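Local coordinates for protein phosphoribosylaminoimidazole carboxylase, ATPase subunit (Thermotoga maritima, PDB 3AX6) that probably catalyses the ATP-dependent carboxylation of 5-aminoimidazole ribonucleotide with bicarbonate to N5-carboxyaminoimidazole ribonucleotide, a step of de novo purine biosynthesis, at residues 325-333 against 343-351. Sequence-based numbering, arbitrary orientation.
Sequences IEGLSLHFY and KMGHFTVVD
Tyr333, just past the end of strand 328-332, reaches across to His346, and Tyr333 OH meets His346 ND1 at 2.8 Å in a hydrogen bond. The hydroxyl comes to the edge of the imidazole, near its plane. The two rings meet rim to rim, with their planes 58° apart. Tyr333 CG lies anti to its carbonyl carbon (chi1 -42°), which carries the phenol over Gly345. One ring face lies over the CA of that glycine, though the exact closeness is doubtful. A CB at Gly345 would clash with the carbonyl oxygen of His331. Replacing Tyr333 with an alanine would probably leave His346 ND1 without this partner and its ring freer to turn.

His331 CB lies over one face of the His346 ring, 3.7 Å from its centroid, a CH-pi contact. The two imidazoles are oblique, and His331 CD2 approaches His346 CE1 to 3.5 Å. The ring of His267 stacks on His346. Thus His346 is gripped both at its edge and over its face. Further along this side, a water bonds Ser329 OG and, weakly, Thr348 OG1.

The other side is apolar. Leu328 CD2 touches both Val349 and Phe347. Leu328 CD2 is 3.4 Å from Val349 CG2, a tight fit, and 3.5 Å from Phe347 CD1. Helix 354-364 packs on Leu328 and Val349.

Backbone bonds join the strands in both directions, as between Ser329 and Thr348. At one end, Val350 N donates to Gly327 O at 3.0 Å. Gly327 belongs to a type II turn. On its other edge strand 343-350 pairs antiparallel with strand 299-305, where Met344 and Gly345 both face Leu304 in a classic beta bulge. The second subunit bonds to the backbone of Phe332. The pair is an antiparallel beta hairpin in the C-terminal domain of a PurK-type ATP-grasp enzyme.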
loop_
_atom_site.group_PDB
_atom_site.type_symbol
_atom_site.label_atom_id
_atom_site.label_comp_id
_atom_site.label_asym_id
_atom_site.label_seq_id
_atom_site.Cartn_x
_atom_site.Cartn_y
_atom_site.Cartn_z
ATOM N N ILE A 325 4.960 8.966 17.810
ATOM C CA ILE A 325 4.353 10.179 17.276
ATOM C C ILE A 325 3.162 9.806 16.386
ATOM O O ILE A 325 3.327 9.159 15.350
ATOM C CB ILE A 325 5.378 10.995 16.444
ATOM C CG1 ILE A 325 6.623 11.272 17.288
ATOM C CG2 ILE A 325 4.751 12.307 15.979
ATOM C CD1 ILE A 325 7.688 12.107 16.583
ATOM N N GLU A 326 1.963 10.221 16.800
ATOM C CA GLU A 326 0.745 9.925 16.055
ATOM C C GLU A 326 0.765 10.463 14.630
ATOM O O GLU A 326 1.072 11.627 14.397
ATOM C CB GLU A 326 -0.481 10.483 16.782
ATOM C CG GLU A 326 -1.775 10.202 16.035
ATOM C CD GLU A 326 -3.009 10.644 16.787
ATOM O OE1 GLU A 326 -3.134 11.860 17.076
ATOM O OE2 GLU A 326 -3.859 9.771 17.082
ATOM N N GLY A 327 0.420 9.602 13.679
ATOM C CA GLY A 327 0.407 10.003 12.285
ATOM C C GLY A 327 1.702 9.673 11.561
ATOM O O GLY A 327 1.764 9.764 10.338
ATOM N N LEU A 328 2.734 9.294 12.309
ATOM C CA LEU A 328 4.031 8.946 11.725
ATOM C C LEU A 328 4.014 7.494 11.247
ATOM O O LEU A 328 3.649 6.593 11.997
ATOM C CB LEU A 328 5.139 9.126 12.780
ATOM C CG LEU A 328 6.660 8.891 12.609
ATOM C CD1 LEU A 328 6.957 7.701 11.710
ATOM C CD2 LEU A 328 7.331 10.136 12.080
ATOM N N SER A 329 4.389 7.269 9.993
ATOM C CA SER A 329 4.468 5.917 9.462
ATOM C C SER A 329 5.817 5.812 8.751
ATOM O O SER A 329 6.335 6.805 8.237
ATOM C CB SER A 329 3.318 5.626 8.492
ATOM O OG SER A 329 3.423 6.404 7.317
ATOM N N LEU A 330 6.387 4.615 8.724
ATOM C CA LEU A 330 7.685 4.419 8.107
ATOM C C LEU A 330 7.684 3.573 6.841
ATOM O O LEU A 330 6.986 2.566 6.749
ATOM C CB LEU A 330 8.636 3.798 9.124
ATOM C CG LEU A 330 9.934 3.237 8.553
ATOM C CD1 LEU A 330 10.749 4.357 7.917
ATOM C CD2 LEU A 330 10.717 2.559 9.665
ATOM N N HIS A 331 8.485 3.990 5.868
ATOM C CA HIS A 331 8.608 3.273 4.608
ATOM C C HIS A 331 10.092 3.039 4.319
ATOM O O HIS A 331 10.723 3.790 3.589
ATOM C CB HIS A 331 7.982 4.079 3.472
ATOM C CG HIS A 331 7.696 3.268 2.250
ATOM N ND1 HIS A 331 8.517 2.243 1.830
ATOM C CD2 HIS A 331 6.696 3.349 1.338
ATOM C CE1 HIS A 331 8.037 1.728 0.712
ATOM N NE2 HIS A 331 6.934 2.382 0.392
ATOM N N PHE A 332 10.639 1.985 4.907
ATOM C CA PHE A 332 12.044 1.627 4.745
ATOM C C PHE A 332 12.193 0.725 3.518
ATOM O O PHE A 332 11.569 -0.332 3.449
ATOM C CB PHE A 332 12.505 0.890 6.005
ATOM C CG PHE A 332 13.952 0.511 6.006
ATOM C CD1 PHE A 332 14.929 1.451 6.283
ATOM C CD2 PHE A 332 14.333 -0.805 5.771
ATOM C CE1 PHE A 332 16.271 1.090 6.337
ATOM C CE2 PHE A 332 15.670 -1.182 5.820
ATOM C CZ PHE A 332 16.644 -0.231 6.106
ATOM N N TYR A 333 12.996 1.148 2.543
ATOM C CA TYR A 333 13.199 0.336 1.348
ATOM C C TYR A 333 14.206 -0.744 1.743
ATOM O O TYR A 333 15.152 -0.474 2.485
ATOM C CB TYR A 333 13.768 1.166 0.190
ATOM C CG TYR A 333 13.166 2.546 0.004
ATOM C CD1 TYR A 333 11.796 2.768 0.160
ATOM C CD2 TYR A 333 13.969 3.629 -0.358
ATOM C CE1 TYR A 333 11.239 4.041 -0.036
ATOM C CE2 TYR A 333 13.423 4.909 -0.563
ATOM C CZ TYR A 333 12.060 5.106 -0.396
ATOM O OH TYR A 333 11.525 6.365 -0.570
ATOM N N LYS A 343 19.635 7.099 -0.408
ATOM C CA LYS A 343 18.231 7.062 -0.022
ATOM C C LYS A 343 17.853 5.646 0.437
ATOM O O LYS A 343 17.769 4.720 -0.370
ATOM C CB LYS A 343 17.341 7.495 -1.194
ATOM C CG LYS A 343 17.457 8.968 -1.556
ATOM C CD LYS A 343 16.412 9.389 -2.593
ATOM C CE LYS A 343 16.588 10.855 -3.010
ATOM N NZ LYS A 343 15.564 11.332 -3.992
HETATM N N MSE A 344 17.630 5.490 1.738
HETATM C CA MSE A 344 17.270 4.200 2.314
HETATM C C MSE A 344 15.762 4.077 2.532
HETATM O O MSE A 344 15.253 2.997 2.810
HETATM C CB MSE A 344 17.997 4.008 3.644
HETATM C CG MSE A 344 19.514 4.013 3.524
HETATM SE SE MSE A 344 20.128 2.656 2.292
HETATM C CE MSE A 344 20.108 1.133 3.499
ATOM N N GLY A 345 15.050 5.189 2.412
ATOM C CA GLY A 345 13.612 5.156 2.605
ATOM C C GLY A 345 13.070 6.526 2.943
ATOM O O GLY A 345 13.744 7.541 2.741
ATOM N N HIS A 346 11.839 6.558 3.432
ATOM C CA HIS A 346 11.219 7.806 3.834
ATOM C C HIS A 346 10.188 7.509 4.909
ATOM O O HIS A 346 9.816 6.352 5.120
ATOM C CB HIS A 346 10.551 8.519 2.632
ATOM C CG HIS A 346 9.316 7.842 2.110
ATOM N ND1 HIS A 346 9.352 6.875 1.128
ATOM C CD2 HIS A 346 8.008 8.002 2.427
ATOM C CE1 HIS A 346 8.121 6.469 0.864
ATOM N NE2 HIS A 346 7.286 7.137 1.639
ATOM N N PHE A 347 9.766 8.547 5.620
ATOM C CA PHE A 347 8.738 8.398 6.624
ATOM C C PHE A 347 7.791 9.556 6.386
ATOM O O PHE A 347 8.187 10.582 5.828
ATOM C CB PHE A 347 9.321 8.367 8.054
ATOM C CG PHE A 347 9.867 9.679 8.549
ATOM C CD1 PHE A 347 9.020 10.657 9.059
ATOM C CD2 PHE A 347 11.243 9.908 8.566
ATOM C CE1 PHE A 347 9.533 11.840 9.586
ATOM C CE2 PHE A 347 11.769 11.084 9.088
ATOM C CZ PHE A 347 10.919 12.053 9.601
ATOM N N THR A 348 6.531 9.377 6.762
ATOM C CA THR A 348 5.518 10.398 6.548
ATOM C C THR A 348 4.747 10.676 7.824
ATOM O O THR A 348 4.541 9.790 8.651
ATOM C CB THR A 348 4.519 9.954 5.470
ATOM O OG1 THR A 348 5.216 9.694 4.245
ATOM C CG2 THR A 348 3.493 11.034 5.226
ATOM N N VAL A 349 4.323 11.920 7.980
ATOM C CA VAL A 349 3.566 12.311 9.151
ATOM C C VAL A 349 2.286 12.969 8.672
ATOM O O VAL A 349 2.317 14.086 8.142
ATOM C CB VAL A 349 4.365 13.307 10.021
ATOM C CG1 VAL A 349 3.475 13.890 11.097
ATOM C CG2 VAL A 349 5.560 12.600 10.647
ATOM N N VAL A 350 1.164 12.268 8.832
ATOM C CA VAL A 350 -0.122 12.816 8.418
ATOM C C VAL A 350 -0.811 13.447 9.616
ATOM O O VAL A 350 -0.787 12.900 10.720
ATOM C CB VAL A 350 -1.041 11.735 7.793
ATOM C CG1 VAL A 350 -0.420 11.220 6.509
ATOM C CG2 VAL A 350 -1.260 10.587 8.771
ATOM N N ASP A 351 -1.401 14.614 9.391
ATOM C CA ASP A 351 -2.097 15.347 10.440
ATOM C C ASP A 351 -3.057 16.352 9.797
ATOM O O ASP A 351 -2.768 16.923 8.751
ATOM C CB ASP A 351 -1.082 16.077 11.332
ATOM C CG ASP A 351 -1.699 16.614 12.620
ATOM O OD1 ASP A 351 -2.675 17.385 12.547
ATOM O OD2 ASP A 351 -1.197 16.266 13.710
HETATM O O HOH W 1 -2.179 12.513 13.599
HETATM O O HOH W 2 5.538 6.438 5.053
#